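Local coordinates for protein sulfate adenylyltransferase (Allochromatium vinosum, PDB 4DNX) that catalyses the reversible conversion of sulfate and ATP into adenosine 5'-phosphosulfate and diphosphate, as a dissimilatory enzyme of sulfur metabolism, at residues S66-M71 / E133-T138; P174-T179 / I226-G231; C212-E217 / V342-D347. All coordinates share one frame; numbering follows the deposited sequence.

Contact 1: S66-M71 / E133-T138; sequences SSAQSM and EQVYGT
OE1 of Gln134 accepts from a water at 2.7 Å, and the same water donates to the backbone O of Gln69 at 3.1 Å, so the polar link between the segments runs through this solvent molecule. At the other end of the amide, NE2 of Gln134 donates to OE2 of Glu133 at 2.7 Å, with a nearly straight N-H...O angle of 169°. The carboxylate oxygen uses its syn lone pair and lies in the amide plane of Gln134, which limits rotation of that amide. The chain of Gln134 is bent at chi2 (-73°), which turns the amide so that OE1 faces the backbone of Gln69, 3.5 Å from CA of Gln69, while NE2 stays with Glu133. The two glutamine side chains meet along their aliphatic parts, CG of Gln69 to CG of Gln134 at 4.0 Å, with amide planes nearly perpendicular (88°). The amide of Gln69 points its NE2 elsewhere, to the backbone O of Leu65 one turn earlier in its own helix. Beneath the glutamines, CB of Gln134 makes a close carbon-to-carbonyl contact with O of Ala68 at 3.3 Å, and the apolar packing is that of CB of Ala68 on CG2 of Val135 at 4.0 Å. CA of Ala68 is 5.6 Å from CA of Val135, an approach consistent with the small alanine side chain. The carbonyl of Ala68 also accepts a hydrogen bond from Arg275 of helix 274-287, so it is not left without a polar partner. This is helix-on-helix packing near the C-terminal ends of helices 61-70 and 125-136, with an alanine at the close approach and a glutamine-water bridge at its rim, inside the PUA-like domain.

Contact 2: P174-T179 / I226-G231; sequences PDTFRT and IHMLLG
Met228 is the first residue along segment 226-231, on strand 223-230, to meet the loop 174-179. Its chain turns at chi3 (-59°) and brings CE of Met228 to 3.7 Å from CG2 of Thr176, the two side chains crossing at about a right angle. The Met228 side chain also touches Arg243, Asp244 and Ile247 of helix 240-254. Two residues on, Leu230 divides its branches between two loop residues. CD2 of Leu230 comes to 4.0 Å from OG1 of Thr176, whereas CD1 of Leu230 rests 3.8 Å from CA of Phe177 and 3.9 Å from its CB. CD1 also lies at the edge of the phenylalanine ring, near its plane. CG of Phe177 is anti to its backbone N (chi1 177°), and its ring also meets that of Phe166. The loop is braced by Arg178, whose NH1 donates to O of Asp175 at 3.0 Å and to O of Phe177 at 3.1 Å, approaching both carbonyls from above their planes. NH2 of the same arginine makes a salt bridge to Glu182 of the second subunit. Across the buried contact itself methyl groups meet a threonine and the root of a phenylalanine, so shape and dispersion hold strand to loop, while directional bonds brace the loop and tie it to its dimer partner.

Contact 3: C212-E217 / V342-D347; sequences CKMAME and VVMMRD
A methionine-rich apolar contact joins helix 206-219, which flanks the parallel sheet, to the edge strand 341-344 of a small antiparallel sheet. One side chain, Met214, spans between the two elements, whose short-segment axes approach to 9.7 Å and cross at -63°. SD of Met214 lies 3.7 Å from CE of Met344, the two thioether chains sliding past each other in opposite directions. Beyond the sulfur, a bend at chi3 (-116°) turns CE of Met214 toward the strand backbone, 3.7 Å from O of Val342 and 4.0 Å from CA of Val343, with CG1 of Val342 a little farther off. With only an alanine here, the Met344 methyl is likely to lose its sulfur neighbour and a gap to open beside the strand. SD of Met344 also lies over one face of the Arg346 guanidinium, 3.7 Å above its plane and offset toward the rim. That group is steadied by a salt bridge from NE of Arg346 to OD1 of Asp347 at 2.9 Å and by NH2 bonding to O of Arg329. Around the contact, Thr333 of strand 333-336 touches both Met214 and Val342, and Phe328 of strand 326-329 in the parallel sheet lies against Met344 and against Ala215 of the helix.

In the fold
Contact 1 belongs to the PUA-like domain, whereas contacts 2 and 3 lie in the ATP-sulfurylase domain with its Rossmann-like parallel sheet. The centres of contacts 1 and 2 are about 28 Å apart and their nearest atoms about 13 Å; the centres of contacts 1 and 3 are about 32 Å apart. Contacts 2 and 3 have centres about 25 Å apart and nearest atoms about 5 Å apart, without touching. Strand 195-200, helix 206-219 and strand 223-230 form a beta-alpha-beta crossover, so the helix of contact 3 leads directly into the strand of contact 2. As in related nucleotidyltransferases, ATP probably binds at the C-terminal edge of this parallel sheet; contact 2 alone of the three also reaches the second subunit.

Contact 1: S66-M71 / E133-T138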
# COMPACT_ATOMS: atom_id res chain seq x y z
N SER A 66 -32.05 -13.89 2.32
CA SER A 66 -31.50 -15.19 1.95
C SER A 66 -30.09 -15.37 2.56
O SER A 66 -29.79 -16.43 3.11
CB SER A 66 -31.46 -15.35 0.43
OG SER A 66 -31.12 -16.70 0.09
N SER A 67 -29.27 -14.33 2.52
CA SER A 67 -27.90 -14.38 3.12
C SER A 67 -27.98 -14.64 4.65
O SER A 67 -27.28 -15.52 5.22
CB SER A 67 -27.17 -13.05 2.83
OG SER A 67 -25.84 -13.20 3.28
N ALA A 68 -28.86 -13.88 5.33
CA ALA A 68 -29.03 -14.02 6.77
C ALA A 68 -29.44 -15.44 7.14
O ALA A 68 -28.90 -16.02 8.08
CB ALA A 68 -30.09 -13.01 7.29
N GLN A 69 -30.39 -16.03 6.42
CA GLN A 69 -30.96 -17.27 6.88
C GLN A 69 -30.22 -18.50 6.38
O GLN A 69 -30.31 -19.57 7.01
CB GLN A 69 -32.44 -17.39 6.47
CG GLN A 69 -33.33 -16.33 7.07
CD GLN A 69 -34.70 -16.38 6.49
OE1 GLN A 69 -35.58 -17.08 7.00
NE2 GLN A 69 -34.91 -15.64 5.43
N SER A 70 -29.56 -18.37 5.23
CA SER A 70 -29.04 -19.56 4.53
C SER A 70 -27.60 -19.41 3.96
O SER A 70 -27.06 -20.35 3.33
CB SER A 70 -30.01 -20.01 3.42
OG SER A 70 -29.96 -19.10 2.33
N MET A 71 -27.00 -18.24 4.19
CA MET A 71 -25.69 -17.88 3.66
C MET A 71 -25.61 -17.95 2.15
O MET A 71 -24.55 -18.16 1.59
CB MET A 71 -24.56 -18.71 4.32
CG MET A 71 -24.56 -18.71 5.85
SD MET A 71 -23.10 -19.72 6.36
CE MET A 71 -23.65 -20.54 7.83
N GLU A 133 -31.67 -11.96 14.46
CA GLU A 133 -31.57 -13.24 15.15
C GLU A 133 -30.68 -14.24 14.37
O GLU A 133 -29.87 -14.97 14.96
CB GLU A 133 -32.95 -13.82 15.43
CG GLU A 133 -32.87 -15.05 16.31
CD GLU A 133 -32.56 -16.30 15.50
OE1 GLU A 133 -31.86 -17.22 16.02
OE2 GLU A 133 -33.01 -16.35 14.33
N GLN A 134 -30.82 -14.26 13.05
CA GLN A 134 -30.04 -15.20 12.21
C GLN A 134 -28.54 -14.85 12.12
O GLN A 134 -27.67 -15.74 12.21
CB GLN A 134 -30.66 -15.31 10.81
CG GLN A 134 -32.03 -15.98 10.81
CD GLN A 134 -31.91 -17.47 11.04
OE1 GLN A 134 -31.49 -18.22 10.16
NE2 GLN A 134 -32.25 -17.91 12.23
N VAL A 135 -28.23 -13.57 11.96
CA VAL A 135 -26.81 -13.15 11.81
C VAL A 135 -26.06 -13.18 13.15
O VAL A 135 -24.93 -13.69 13.23
CB VAL A 135 -26.69 -11.77 11.17
CG1 VAL A 135 -25.23 -11.28 11.20
CG2 VAL A 135 -27.17 -11.82 9.70
N TYR A 136 -26.69 -12.63 14.19
CA TYR A 136 -26.02 -12.41 15.48
C TYR A 136 -26.29 -13.50 16.52
O TYR A 136 -25.65 -13.52 17.58
CB TYR A 136 -26.36 -11.01 16.04
CG TYR A 136 -25.95 -9.90 15.08
CD1 TYR A 136 -24.64 -9.40 15.05
CD2 TYR A 136 -26.87 -9.38 14.18
CE1 TYR A 136 -24.25 -8.39 14.13
CE2 TYR A 136 -26.50 -8.35 13.27
CZ TYR A 136 -25.21 -7.86 13.26
OH TYR A 136 -24.84 -6.88 12.36
N GLY A 137 -27.24 -14.39 16.22
CA GLY A 137 -27.60 -15.49 17.12
C GLY A 137 -28.27 -15.08 18.41
O GLY A 137 -28.27 -15.84 19.39
N THR A 138 -28.85 -13.89 18.43
CA THR A 138 -29.55 -13.39 19.62
C THR A 138 -30.36 -12.18 19.24
O THR A 138 -30.10 -11.55 18.19
CB THR A 138 -28.55 -12.94 20.72
OG1 THR A 138 -29.30 -12.55 21.88
CG2 THR A 138 -27.72 -11.76 20.26
O HOH W 1 -32.72 -20.23 8.79

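Contact 2: P174-T179 / I226-G231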
# COMPACT_ATOMS: atom_id res chain seq x y z
N PRO A 174 -0.88 3.91 5.71
CA PRO A 174 -0.46 3.75 4.29
C PRO A 174 0.46 2.58 4.03
O PRO A 174 0.44 2.06 2.88
CB PRO A 174 0.23 5.08 3.94
CG PRO A 174 0.78 5.60 5.33
CD PRO A 174 -0.37 5.19 6.27
N ASP A 175 1.25 2.17 5.02
CA ASP A 175 2.20 1.04 4.81
C ASP A 175 1.60 -0.33 5.04
O ASP A 175 2.15 -1.34 4.57
CB ASP A 175 3.47 1.19 5.68
CG ASP A 175 4.32 2.41 5.28
OD1 ASP A 175 4.18 2.92 4.13
OD2 ASP A 175 5.14 2.86 6.10
N THR A 176 0.47 -0.41 5.74
CA THR A 176 -0.07 -1.69 6.12
C THR A 176 -1.38 -2.05 5.41
O THR A 176 -1.60 -3.22 5.12
CB THR A 176 -0.25 -1.84 7.65
OG1 THR A 176 -0.99 -0.72 8.14
CG2 THR A 176 1.13 -1.84 8.34
N PHE A 177 -2.23 -1.06 5.13
CA PHE A 177 -3.47 -1.35 4.44
C PHE A 177 -3.17 -1.98 3.10
O PHE A 177 -2.34 -1.45 2.35
CB PHE A 177 -4.35 -0.11 4.22
CG PHE A 177 -5.59 -0.42 3.45
CD1 PHE A 177 -6.73 -0.92 4.09
CD2 PHE A 177 -5.60 -0.29 2.02
CE1 PHE A 177 -7.88 -1.25 3.35
CE2 PHE A 177 -6.74 -0.68 1.27
CZ PHE A 177 -7.88 -1.12 1.95
N ARG A 178 -3.85 -3.12 2.83
CA ARG A 178 -3.68 -3.86 1.54
C ARG A 178 -5.02 -4.34 1.04
O ARG A 178 -5.88 -4.71 1.83
CB ARG A 178 -2.85 -5.14 1.75
CG ARG A 178 -1.45 -4.83 2.02
CD ARG A 178 -0.67 -4.48 0.75
NE ARG A 178 0.72 -4.44 1.12
CZ ARG A 178 1.30 -3.45 1.80
NH1 ARG A 178 0.62 -2.35 2.15
NH2 ARG A 178 2.59 -3.55 2.12
N THR A 179 -5.17 -4.33 -0.27
CA THR A 179 -6.32 -4.96 -0.89
C THR A 179 -6.11 -6.46 -0.95
O THR A 179 -4.96 -6.94 -0.87
CB THR A 179 -6.53 -4.45 -2.34
OG1 THR A 179 -5.36 -4.75 -3.14
CG2 THR A 179 -6.78 -2.92 -2.32
N ILE A 226 -0.15 -11.99 8.47
CA ILE A 226 -0.67 -11.43 9.75
C ILE A 226 -1.57 -10.32 9.22
O ILE A 226 -1.09 -9.38 8.59
CB ILE A 226 0.46 -10.88 10.61
CG1 ILE A 226 1.39 -12.05 11.05
CG2 ILE A 226 -0.16 -10.19 11.84
CD1 ILE A 226 2.63 -11.66 11.89
N HIS A 227 -2.87 -10.49 9.41
CA HIS A 227 -3.87 -9.63 8.74
C HIS A 227 -4.47 -8.78 9.87
O HIS A 227 -5.33 -9.25 10.61
CB HIS A 227 -4.90 -10.55 8.07
CG HIS A 227 -5.63 -9.90 6.92
ND1 HIS A 227 -6.95 -10.20 6.63
CD2 HIS A 227 -5.26 -8.97 6.02
CE1 HIS A 227 -7.34 -9.51 5.57
NE2 HIS A 227 -6.34 -8.74 5.19
N MET A 228 -3.99 -7.55 9.98
CA MET A 228 -4.33 -6.71 11.14
C MET A 228 -5.63 -5.96 10.90
O MET A 228 -5.88 -5.45 9.78
CB MET A 228 -3.21 -5.71 11.45
CG MET A 228 -1.83 -6.38 12.00
SD MET A 228 -0.56 -5.14 12.26
CE MET A 228 -0.38 -4.39 10.62
N LEU A 229 -6.48 -5.91 11.92
CA LEU A 229 -7.75 -5.20 11.76
C LEU A 229 -7.42 -3.74 12.04
O LEU A 229 -7.07 -3.38 13.17
CB LEU A 229 -8.81 -5.78 12.71
CG LEU A 229 -10.12 -4.96 12.76
CD1 LEU A 229 -10.66 -4.59 11.35
CD2 LEU A 229 -11.11 -5.80 13.54
N LEU A 230 -7.52 -2.89 11.01
CA LEU A 230 -7.27 -1.46 11.13
C LEU A 230 -8.56 -0.73 11.49
O LEU A 230 -9.63 -1.08 10.98
CB LEU A 230 -6.78 -0.91 9.77
CG LEU A 230 -5.56 -1.70 9.29
CD1 LEU A 230 -5.24 -1.27 7.85
CD2 LEU A 230 -4.35 -1.49 10.17
N GLY A 231 -8.47 0.29 12.32
CA GLY A 231 -9.67 1.05 12.61
C GLY A 231 -9.35 2.08 13.64
O GLY A 231 -8.19 2.25 14.01

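Contact 3: C212-E217 / V342-D347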
# COMPACT_ATOMS: atom_id res chain seq x y z
N CYS A 212 1.00 -19.26 15.48
CA CYS A 212 1.23 -19.15 14.02
C CYS A 212 2.22 -20.22 13.56
O CYS A 212 1.98 -20.88 12.54
CB CYS A 212 1.75 -17.76 13.65
SG CYS A 212 0.45 -16.51 13.75
N LYS A 213 3.29 -20.41 14.32
CA LYS A 213 4.32 -21.42 13.96
C LYS A 213 3.80 -22.85 14.02
O LYS A 213 4.12 -23.65 13.11
CB LYS A 213 5.57 -21.24 14.85
CG LYS A 213 6.30 -19.95 14.49
CD LYS A 213 7.48 -19.69 15.44
CE LYS A 213 8.32 -18.54 14.97
NZ LYS A 213 9.36 -18.33 16.08
N MET A 214 3.02 -23.16 15.06
CA MET A 214 2.32 -24.48 15.16
C MET A 214 1.42 -24.75 13.96
O MET A 214 1.44 -25.85 13.39
CB MET A 214 1.45 -24.56 16.43
CG MET A 214 2.25 -24.78 17.66
SD MET A 214 1.07 -24.80 19.07
CE MET A 214 1.63 -23.37 19.98
N ALA A 215 0.64 -23.74 13.58
CA ALA A 215 -0.25 -23.86 12.42
C ALA A 215 0.58 -24.10 11.15
O ALA A 215 0.27 -25.03 10.35
CB ALA A 215 -1.17 -22.66 12.27
N MET A 216 1.64 -23.30 10.97
CA MET A 216 2.50 -23.44 9.80
C MET A 216 3.11 -24.84 9.72
O MET A 216 3.14 -25.43 8.63
CB MET A 216 3.58 -22.37 9.76
CG MET A 216 2.99 -20.96 9.67
SD MET A 216 4.21 -19.69 10.13
CE MET A 216 5.06 -19.71 8.59
N GLU A 217 3.60 -25.38 10.85
CA GLU A 217 4.22 -26.72 10.83
C GLU A 217 3.17 -27.79 10.54
O GLU A 217 3.43 -28.76 9.82
CB GLU A 217 4.92 -27.02 12.16
CG GLU A 217 5.70 -28.36 12.17
CD GLU A 217 6.33 -28.70 13.52
OE1 GLU A 217 6.88 -27.77 14.17
OE2 GLU A 217 6.29 -29.89 13.92
N VAL A 342 6.22 -23.25 24.04
CA VAL A 342 4.81 -22.98 24.08
C VAL A 342 4.07 -24.06 23.28
O VAL A 342 4.48 -24.40 22.16
CB VAL A 342 4.54 -21.58 23.57
CG1 VAL A 342 3.04 -21.33 23.48
CG2 VAL A 342 5.20 -20.56 24.51
N VAL A 343 3.03 -24.63 23.88
CA VAL A 343 2.22 -25.65 23.21
C VAL A 343 0.73 -25.34 23.41
O VAL A 343 0.36 -24.57 24.32
CB VAL A 343 2.52 -27.07 23.74
CG1 VAL A 343 3.95 -27.49 23.39
CG2 VAL A 343 2.30 -27.20 25.27
N MET A 344 -0.11 -25.93 22.57
CA MET A 344 -1.54 -26.03 22.88
C MET A 344 -1.72 -27.12 23.94
O MET A 344 -1.35 -28.29 23.75
CB MET A 344 -2.36 -26.33 21.62
CG MET A 344 -2.80 -25.07 20.92
SD MET A 344 -3.60 -25.41 19.34
CE MET A 344 -2.30 -26.18 18.37
N MET A 345 -2.31 -26.75 25.06
CA MET A 345 -2.46 -27.66 26.19
C MET A 345 -3.16 -28.97 25.80
O MET A 345 -2.76 -30.06 26.23
CB MET A 345 -3.18 -26.94 27.33
CG MET A 345 -2.48 -25.65 27.78
SD MET A 345 -3.10 -25.06 29.36
CE MET A 345 -4.46 -24.06 28.79
N ARG A 346 -4.17 -28.85 24.94
CA ARG A 346 -4.97 -29.99 24.46
C ARG A 346 -4.12 -31.05 23.74
O ARG A 346 -4.47 -32.22 23.73
CB ARG A 346 -6.14 -29.49 23.57
CG ARG A 346 -5.73 -28.85 22.26
CD ARG A 346 -6.50 -29.40 21.04
NE ARG A 346 -5.76 -29.17 19.80
CZ ARG A 346 -6.18 -28.41 18.78
NH1 ARG A 346 -7.37 -27.81 18.82
NH2 ARG A 346 -5.41 -28.26 17.70
N ASP A 347 -2.98 -30.63 23.21
CA ASP A 347 -2.10 -31.49 22.41
C ASP A 347 -0.94 -32.06 23.22
O ASP A 347 -0.10 -32.77 22.68
CB ASP A 347 -1.59 -30.73 21.18
CG ASP A 347 -2.69 -30.50 20.15
OD1 ASP A 347 -3.71 -31.22 20.21
OD2 ASP A 347 -2.56 -29.59 19.29